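Local coordinates for protein phosphoribosylaminoimidazole-succinocarboxamide synthase (PDB 2CNQ) that catalyses the ATP-dependent joining of aspartate to the carboxylated aminoimidazole ribotide CAIR, forming SAICAR in de novo purine biosynthesis, at residues 52-64 with 292-304. Residues are numbered along the deposited sequence; the frame is centred on the assembly and turned at random. Where two conformers were deposited one is given.
With SO4 (sulfate ion), chain J.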
ATOM      1  N   GLU A  52      -7.256   2.666  14.306  1.00  6.44           N
ATOM      2  CA  GLU A  52      -7.609   1.473  13.558  1.00  6.46           C
ATOM      3  C   GLU A  52      -7.252   1.493  12.110  1.00  5.68           C
ATOM      4  O   GLU A  52      -7.555   0.577  11.406  1.00  5.74           O
ATOM      5  CB  GLU A  52      -9.056   1.067  13.760  0.83  6.57           C
ATOM      6  CG  GLU A  52      -9.361   0.721  15.201  0.83  8.24           C
ATOM      7  CD  GLU A  52      -9.606   1.935  16.058  0.83  9.20           C
ATOM      8  OE1 GLU A  52     -10.434   2.763  15.644  0.83 10.65           O
ATOM      9  OE2 GLU A  52      -9.024   2.059  17.152  0.83 11.01           O
ATOM     10  N   LYS A  53      -6.532   2.500  11.660  1.00  5.60           N
ATOM     11  CA  LYS A  53      -6.063   2.487  10.291  1.00  5.76           C
ATOM     12  C   LYS A  53      -5.320   1.225   9.996  1.00  5.41           C
ATOM     13  O   LYS A  53      -5.459   0.675   8.926  1.00  5.67           O
ATOM     14  CB  LYS A  53      -5.193   3.689  10.084  1.00  6.02           C
ATOM     15  CG  LYS A  53      -4.537   3.745   8.737  1.00  6.53           C
ATOM     16  CD  LYS A  53      -3.794   5.035   8.576  1.00  6.77           C
ATOM     17  CE  LYS A  53      -2.919   5.030   7.367  1.00  7.23           C
ATOM     18  NZ  LYS A  53      -1.619   4.374   7.630  1.00  6.69           N
ATOM     19  N   GLY A  54      -4.484   0.779  10.923  1.00  5.33           N
ATOM     20  CA  GLY A  54      -3.727  -0.405  10.661  1.00  5.58           C
ATOM     21  C   GLY A  54      -4.556  -1.626  10.540  1.00  5.32           C
ATOM     22  O   GLY A  54      -4.220  -2.545   9.809  1.00  5.47           O
ATOM     23  N   ILE A  55      -5.658  -1.674  11.255  1.00  5.25           N
ATOM     24  CA  ILE A  55      -6.593  -2.757  11.073  1.00  5.33           C
ATOM     25  C   ILE A  55      -7.131  -2.702   9.659  1.00  5.29           C
ATOM     26  O   ILE A  55      -7.214  -3.684   8.977  1.00  5.67           O
ATOM     27  CB  ILE A  55      -7.700  -2.670  12.096  1.00  5.80           C
ATOM     28  CG1 ILE A  55      -7.118  -2.913  13.491  1.00  6.06           C
ATOM     29  CG2 ILE A  55      -8.768  -3.666  11.756  1.00  6.52           C
ATOM     30  CD1 ILE A  55      -8.103  -2.716  14.585  1.00  7.70           C
ATOM     31  N   LEU A  56      -7.486  -1.519   9.201  1.00  5.51           N
ATOM     32  CA  LEU A  56      -7.992  -1.382   7.846  1.00  5.77           C
ATOM     33  C   LEU A  56      -6.978  -1.802   6.849  1.00  5.65           C
ATOM     34  O   LEU A  56      -7.292  -2.523   5.902  1.00  5.93           O
ATOM     35  CB  LEU A  56      -8.442   0.029   7.635  1.00  5.95           C
ATOM     36  CG  LEU A  56      -9.154   0.284   6.333  1.00  6.36           C
ATOM     37  CD1 LEU A  56     -10.111   1.397   6.531  1.00  7.28           C
ATOM     38  CD2 LEU A  56      -8.226   0.623   5.215  1.00  6.50           C
ATOM     39  N   LEU A  57      -5.743  -1.396   7.017  1.00  5.51           N
ATOM     40  CA  LEU A  57      -4.738  -1.777   6.043  1.00  5.49           C
ATOM     41  C   LEU A  57      -4.577  -3.257   6.018  1.00  5.31           C
ATOM     42  O   LEU A  57      -4.363  -3.829   4.967  1.00  5.77           O
ATOM     43  CB  LEU A  57      -3.424  -1.146   6.371  1.00  5.50           C
ATOM     44  CG  LEU A  57      -3.401   0.355   6.464  1.00  5.99           C
ATOM     45  CD1 LEU A  57      -2.029   0.789   6.841  1.00  7.45           C
ATOM     46  CD2 LEU A  57      -3.881   1.004   5.218  1.00  7.28           C
ATOM     47  N   THR A  58      -4.646  -3.872   7.171  1.00  5.22           N
ATOM     48  CA  THR A  58      -4.495  -5.282   7.277  1.00  5.54           C
ATOM     49  C   THR A  58      -5.634  -5.972   6.616  1.00  5.42           C
ATOM     50  O   THR A  58      -5.460  -6.827   5.776  1.00  6.05           O
ATOM     51  CB  THR A  58      -4.389  -5.674   8.738  1.00  5.47           C
ATOM     52  OG1 THR A  58      -3.244  -5.070   9.310  1.00  6.08           O
ATOM     53  CG2 THR A  58      -4.252  -7.142   8.903  1.00  6.65           C
ATOM     54  N   LYS A  59      -6.839  -5.625   7.022  1.00  5.64           N
ATOM     55  CA  LYS A  59      -7.997  -6.294   6.504  0.50  5.99           C
ATOM     56  C   LYS A  59      -8.151  -6.093   5.021  1.00  5.73           C
ATOM     57  O   LYS A  59      -8.513  -6.986   4.305  1.00  6.20           O
ATOM     58  CB  LYS A  59      -9.220  -5.761   7.230  0.47  6.15           C
ATOM     59  CG  LYS A  59      -9.224  -6.036   8.721  0.47  7.27           C
ATOM     60  CD  LYS A  59      -9.162  -7.507   9.131  0.47  9.98           C
ATOM     61  CE  LYS A  59      -8.977  -7.597  10.656  0.47 11.19           C
ATOM     62  NZ  LYS A  59      -9.235  -8.968  11.187  0.47 10.62           N
ATOM     63  N   LEU A  60      -7.872  -4.907   4.559  1.00  5.54           N
ATOM     64  CA  LEU A  60      -8.001  -4.641   3.148  1.00  5.65           C
ATOM     65  C   LEU A  60      -6.948  -5.414   2.385  1.00  5.57           C
ATOM     66  O   LEU A  60      -7.219  -5.972   1.359  1.00  5.87           O
ATOM     67  CB  LEU A  60      -7.942  -3.168   2.893  1.00  5.70           C
ATOM     68  CG  LEU A  60      -8.259  -2.740   1.480  1.00  6.15           C
ATOM     69  CD1 LEU A  60      -9.511  -3.356   0.931  1.00  6.95           C
ATOM     70  CD2 LEU A  60      -8.365  -1.256   1.464  1.00  6.73           C
ATOM     71  N   SER A  61      -5.749  -5.440   2.920  1.00  5.61           N
ATOM     72  CA  SER A  61      -4.747  -6.266   2.298  1.00  5.72           C
ATOM     73  C   SER A  61      -5.206  -7.677   2.204  1.00  5.82           C
ATOM     74  O   SER A  61      -5.037  -8.310   1.186  1.00  6.07           O
ATOM     75  CB  SER A  61      -3.468  -6.240   3.090  1.00  5.69           C
ATOM     76  OG  SER A  61      -2.814  -5.005   3.006  1.00  6.07           O
ATOM     77  N   GLU A  62      -5.740  -8.201   3.288  1.00  6.01           N
ATOM     78  CA  GLU A  62      -6.204  -9.566   3.268  1.00  6.45           C
ATOM     79  C   GLU A  62      -7.239  -9.787   2.225  1.00  6.41           C
ATOM     80  O   GLU A  62      -7.247 -10.797   1.549  1.00  6.75           O
ATOM     81  CB  GLU A  62      -6.724  -9.969   4.624  1.00  6.76           C
ATOM     82  CG  GLU A  62      -5.634 -10.077   5.665  1.00  7.84           C
ATOM     83  CD  GLU A  62      -6.193 -10.502   6.933  1.00  9.78           C
ATOM     84  OE1 GLU A  62      -6.246 -11.727   7.162  1.00 13.21           O
ATOM     85  OE2 GLU A  62      -6.656  -9.639   7.660  1.00 12.48           O
ATOM     86  N   PHE A  63      -8.133  -8.824   2.069  1.00  6.22           N
ATOM     87  CA  PHE A  63      -9.142  -8.929   1.049  1.00  6.32           C
ATOM     88  C   PHE A  63      -8.509  -9.097  -0.306  1.00  5.95           C
ATOM     89  O   PHE A  63      -8.884  -9.943  -1.090  1.00  6.66           O
ATOM     90  CB  PHE A  63     -10.020  -7.701   1.065  1.00  6.71           C
ATOM     91  CG  PHE A  63     -10.899  -7.620  -0.115  1.00  6.75           C
ATOM     92  CD1 PHE A  63     -10.503  -6.910  -1.214  1.00  7.78           C
ATOM     93  CD2 PHE A  63     -12.096  -8.294  -0.159  1.00  8.23           C
ATOM     94  CE1 PHE A  63     -11.277  -6.875  -2.341  1.00  9.13           C
ATOM     95  CE2 PHE A  63     -12.867  -8.252  -1.274  1.00 10.16           C
ATOM     96  CZ  PHE A  63     -12.437  -7.560  -2.373  1.00 10.18           C
ATOM     97  N   TRP A  64      -7.522  -8.256  -0.595  1.00  5.91           N
ATOM     98  CA  TRP A  64      -6.904  -8.319  -1.891  1.00  6.12           C
ATOM     99  C   TRP A  64      -6.045  -9.527  -2.051  1.00  5.94           C
ATOM    100  O   TRP A  64      -5.971 -10.074  -3.142  1.00  6.67           O
ATOM    101  CB  TRP A  64      -6.121  -7.082  -2.165  1.00  5.99           C
ATOM    102  CG  TRP A  64      -6.933  -5.878  -2.320  1.00  5.62           C
ATOM    103  CD1 TRP A  64      -6.925  -4.827  -1.501  1.00  5.75           C
ATOM    104  CD2 TRP A  64      -7.833  -5.556  -3.380  1.00  6.23           C
ATOM    105  NE1 TRP A  64      -7.777  -3.857  -1.958  1.00  5.93           N
ATOM    106  CE2 TRP A  64      -8.316  -4.279  -3.135  1.00  6.19           C
ATOM    107  CE3 TRP A  64      -8.270  -6.230  -4.509  1.00  6.26           C
ATOM    108  CZ2 TRP A  64      -9.159  -3.625  -4.005  1.00  6.70           C
ATOM    109  CZ3 TRP A  64      -9.121  -5.579  -5.359  1.00  6.90           C
ATOM    110  CH2 TRP A  64      -9.567  -4.309  -5.105  1.00  7.10           C
ATOM    111  N   TYR A 292     -10.675   6.433   4.298  1.00  5.77           N
ATOM    112  CA  TYR A 292     -10.112   5.115   4.202  1.00  6.01           C
ATOM    113  C   TYR A 292     -11.191   4.100   4.372  1.00  5.98           C
ATOM    114  O   TYR A 292     -11.214   3.103   3.672  1.00  6.12           O
ATOM    115  CB  TYR A 292      -9.048   4.901   5.256  1.00  6.10           C
ATOM    116  CG  TYR A 292      -7.689   5.402   4.886  1.00  5.97           C
ATOM    117  CD1 TYR A 292      -6.615   4.575   5.055  1.00  6.06           C
ATOM    118  CD2 TYR A 292      -7.473   6.669   4.393  1.00  6.08           C
ATOM    119  CE1 TYR A 292      -5.346   4.995   4.748  1.00  6.39           C
ATOM    120  CE2 TYR A 292      -6.213   7.099   4.096  1.00  6.10           C
ATOM    121  CZ  TYR A 292      -5.151   6.260   4.289  1.00  5.72           C
ATOM    122  OH  TYR A 292      -3.932   6.740   3.995  1.00  6.45           O
ATOM    123  N   ILE A 293     -12.060   4.316   5.343  1.00  5.94           N
ATOM    124  CA  ILE A 293     -13.112   3.346   5.578  1.00  6.22           C
ATOM    125  C   ILE A 293     -14.052   3.288   4.408  1.00  6.55           C
ATOM    126  O   ILE A 293     -14.507   2.226   4.068  1.00  6.48           O
ATOM    127  CB  ILE A 293     -13.794   3.666   6.897  1.00  6.60           C
ATOM    128  CG1 ILE A 293     -12.863   3.269   8.033  1.00  6.95           C
ATOM    129  CG2 ILE A 293     -15.111   2.948   6.999  1.00  7.09           C
ATOM    130  CD1 ILE A 293     -13.252   3.807   9.372  1.00  8.01           C
ATOM    131  N   GLU A 294     -14.340   4.412   3.784  1.00  6.02           N
ATOM    132  CA  GLU A 294     -15.202   4.375   2.628  1.00  6.23           C
ATOM    133  C   GLU A 294     -14.572   3.577   1.523  1.00  6.23           C
ATOM    134  O   GLU A 294     -15.228   2.793   0.876  1.00  6.55           O
ATOM    135  CB  GLU A 294     -15.524   5.771   2.190  1.00  6.42           C
ATOM    136  CG  GLU A 294     -16.424   5.837   0.990  1.00  6.94           C
ATOM    137  CD  GLU A 294     -17.824   5.328   1.226  1.00  7.63           C
ATOM    138  OE1 GLU A 294     -18.577   5.322   0.252  1.00 10.86           O
ATOM    139  OE2 GLU A 294     -18.209   5.033   2.348  1.00  8.22           O
ATOM    140  N   ALA A 295     -13.286   3.777   1.295  1.00  6.12           N
ATOM    141  CA  ALA A 295     -12.618   2.971   0.311  1.00  6.16           C
ATOM    142  C   ALA A 295     -12.742   1.515   0.681  1.00  5.96           C
ATOM    143  O   ALA A 295     -13.033   0.686  -0.151  1.00  6.66           O
ATOM    144  CB  ALA A 295     -11.188   3.352   0.190  1.00  6.59           C
ATOM    145  N   TYR A 296     -12.461   1.201   1.925  1.00  6.02           N
ATOM    146  CA  TYR A 296     -12.532  -0.158   2.379  1.00  6.70           C
ATOM    147  C   TYR A 296     -13.879  -0.738   2.127  1.00  6.76           C
ATOM    148  O   TYR A 296     -14.005  -1.826   1.621  1.00  7.24           O
ATOM    149  CB  TYR A 296     -12.196  -0.213   3.863  1.00  6.76           C
ATOM    150  CG  TYR A 296     -12.434  -1.546   4.448  1.00  7.43           C
ATOM    151  CD1 TYR A 296     -13.660  -1.879   4.990  1.00  8.68           C
ATOM    152  CD2 TYR A 296     -11.461  -2.512   4.425  1.00  8.98           C
ATOM    153  CE1 TYR A 296     -13.888  -3.130   5.489  1.00 10.58           C
ATOM    154  CE2 TYR A 296     -11.689  -3.755   4.913  1.00 10.29           C
ATOM    155  CZ  TYR A 296     -12.903  -4.055   5.438  1.00 10.86           C
ATOM    156  OH  TYR A 296     -13.107  -5.318   5.915  1.00 14.13           O
ATOM    157  N   GLU A 297     -14.903  -0.053   2.532  1.00  6.62           N
ATOM    158  CA  GLU A 297     -16.246  -0.605   2.404  1.00  7.64           C
ATOM    159  C   GLU A 297     -16.613  -0.777   0.967  1.00  7.52           C
ATOM    160  O   GLU A 297     -17.196  -1.778   0.607  1.00  8.38           O
ATOM    161  CB  GLU A 297     -17.228   0.298   3.116  1.00  8.10           C
ATOM    162  CG  GLU A 297     -17.042   0.244   4.597  1.00  8.07           C
ATOM    163  CD  GLU A 297     -18.122   0.913   5.382  1.00  9.14           C
ATOM    164  OE1 GLU A 297     -18.380   0.473   6.500  1.00 11.51           O
ATOM    165  OE2 GLU A 297     -18.700   1.890   4.889  1.00  9.88           O
ATOM    166  N   THR A 298     -16.294   0.182   0.127  1.00  7.27           N
ATOM    167  CA  THR A 298     -16.693   0.084  -1.243  1.00  7.83           C
ATOM    168  C   THR A 298     -15.937  -1.005  -1.940  1.00  7.70           C
ATOM    169  O   THR A 298     -16.490  -1.783  -2.688  1.00  9.02           O
ATOM    170  CB  THR A 298     -16.526   1.372  -1.933  1.00  8.13           C
ATOM    171  OG1 THR A 298     -17.309   2.324  -1.234  1.00 10.17           O
ATOM    172  CG2 THR A 298     -17.037   1.348  -3.332  1.00 10.55           C
ATOM    173  N   LEU A 299     -14.646  -1.069  -1.700  1.00  7.67           N
ATOM    174  CA  LEU A 299     -13.843  -2.052  -2.371  1.00  7.88           C
ATOM    175  C   LEU A 299     -14.189  -3.437  -1.948  1.00  9.09           C
ATOM    176  O   LEU A 299     -14.182  -4.321  -2.763  1.00 10.56           O
ATOM    177  CB  LEU A 299     -12.380  -1.783  -2.095  1.00  7.40           C
ATOM    178  CG  LEU A 299     -11.880  -0.534  -2.777  1.00  6.78           C
ATOM    179  CD1 LEU A 299     -10.540  -0.166  -2.222  1.00  7.55           C
ATOM    180  CD2 LEU A 299     -11.858  -0.702  -4.280  1.00  7.89           C
ATOM    181  N   THR A 300     -14.402  -3.652  -0.665  1.00  9.05           N
ATOM    182  CA  THR A 300     -14.635  -4.989  -0.170  1.00  9.55           C
ATOM    183  C   THR A 300     -16.065  -5.370  -0.240  1.00 10.63           C
ATOM    184  O   THR A 300     -16.369  -6.536  -0.197  1.00 12.30           O
ATOM    185  CB  THR A 300     -14.183  -5.164   1.253  1.00  9.29           C
ATOM    186  OG1 THR A 300     -14.969  -4.362   2.127  1.00  9.33           O
ATOM    187  CG2 THR A 300     -12.732  -4.861   1.440  1.00  9.97           C
ATOM    188  N   GLY A 301     -16.960  -4.404  -0.309  1.00 10.06           N
ATOM    189  CA  GLY A 301     -18.362  -4.681  -0.199  1.00 11.59           C
ATOM    190  C   GLY A 301     -18.756  -5.088   1.178  1.00 12.16           C
ATOM    191  O   GLY A 301     -19.844  -5.577   1.361  1.00 14.99           O
ATOM    192  N   SER A 302     -17.908  -4.901   2.161  1.00 12.14           N
ATOM    193  CA  SER A 302     -18.216  -5.242   3.508  1.00 12.94           C
ATOM    194  C   SER A 302     -18.293  -3.991   4.319  1.00 12.00           C
ATOM    195  O   SER A 302     -17.766  -2.973   3.955  1.00 14.04           O
ATOM    196  CB  SER A 302     -17.101  -6.097   4.092  0.51 14.01           C
ATOM    197  OG  SER A 302     -17.067  -7.381   3.506  0.51 17.34           O
ATOM    198  N   LYS A 303     -18.957  -4.074   5.454  1.00 12.34           N
ATOM    199  CA  LYS A 303     -19.044  -2.950   6.344  1.00 12.44           C
ATOM    200  C   LYS A 303     -17.876  -2.996   7.286  1.00 11.94           C
ATOM    201  O   LYS A 303     -17.473  -4.026   7.778  1.00 14.21           O
ATOM    202  CB  LYS A 303     -20.359  -2.917   7.080  1.00 13.79           C
ATOM    203  CG  LYS A 303     -21.510  -2.481   6.157  1.00 16.84           C
ATOM    204  CD  LYS A 303     -22.829  -2.275   6.848  0.60 15.79           C
ATOM    205  CE  LYS A 303     -23.834  -1.619   5.891  0.50 17.37           C
ATOM    206  NZ  LYS A 303     -23.826  -2.251   4.535  0.50 20.40           N
ATOM    207  N   TRP A 304     -17.337  -1.840   7.553  1.00 11.02           N
ATOM    208  CA  TRP A 304     -16.289  -1.716   8.512  1.00 11.74           C
ATOM    209  C   TRP A 304     -16.825  -1.926   9.886  1.00 13.80           C
ATOM    210  O   TRP A 304     -16.234  -2.651  10.682  1.00 16.02           O
ATOM    211  CB  TRP A 304     -15.719  -0.323   8.374  1.00 11.58           C
ATOM    212  CG  TRP A 304     -14.797   0.048   9.444  1.00 11.20           C
ATOM    213  CD1 TRP A 304     -15.088   0.849  10.474  1.00 12.98           C
ATOM    214  CD2 TRP A 304     -13.474  -0.350   9.584  1.00 10.67           C
ATOM    215  NE1 TRP A 304     -14.019   1.010  11.274  1.00 13.90           N
ATOM    216  CE2 TRP A 304     -12.990   0.288  10.746  1.00 11.80           C
ATOM    217  CE3 TRP A 304     -12.636  -1.162   8.843  1.00 11.82           C
ATOM    218  CZ2 TRP A 304     -11.713   0.133  11.189  1.00 13.07           C
ATOM    219  CZ3 TRP A 304     -11.346  -1.305   9.282  1.00 12.71           C
ATOM    220  CH2 TRP A 304     -10.914  -0.661  10.449  1.00 12.29           C
TER
HETATM  221  S   SO4 J1315     -15.885   3.092  13.865  0.50 14.61           S
HETATM  222  O1  SO4 J1315     -16.001   3.967  15.029  0.50 17.91           O
HETATM  223  O2  SO4 J1315     -16.983   2.136  13.853  0.50 17.16           O
HETATM  224  O3  SO4 J1315     -15.842   3.905  12.665  0.50 14.07           O
HETATM  225  O4  SO4 J1315     -14.651   2.321  13.954  0.50 16.15           O
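W304, beyond the C-terminal end of helix 282-300, folds back along that helix and lays its indole against the start of helix 53-67, where its CZ3 lies 3.6 Å from L56 CB. This is near-parallel helix-helix packing: the axes of segments 53-64 and 292-300 come within 10.6 Å at an angle of 21°, a gap filled by leucine and aromatic side chains. L56 has the largest share of the contact: with CG anti to the backbone N (chi1 -173°), its CD1 is carried to 3.7 Å from Y296 CB and also meets I293 and the Y292 carbonyl. The Y296 ring turns its edge to L60 CB, while T300 OG1 lies over one face and W304 CE3 over the other, the indole being wide enough to reach both L56 and Y296. An alanine in place of W304 would probably uncover that face of Y296 and open a gap beside L56. The one polar atom of the indole, NE1, donates to a sulfate ion, probably from the crystallisation liquor, that R289 also binds. The fold-back is held by W304 N, which donates to the anti lone pair of E297 OE1 at 2.7 Å. At the buried flank, K53 CE passes 3.6 Å from Y292 CE1, and both chains end on D239 of the AMZ pocket, the lysine by a salt bridge and the tyrosine hydroxyl by a hydrogen bond. T300 serves both ways: OG1 bonds to Y296 O and accepts from S302 N in an ST turn, while methyl CG2 makes a CH-pi contact over the F63 ring, 4.0 Å from its centroid.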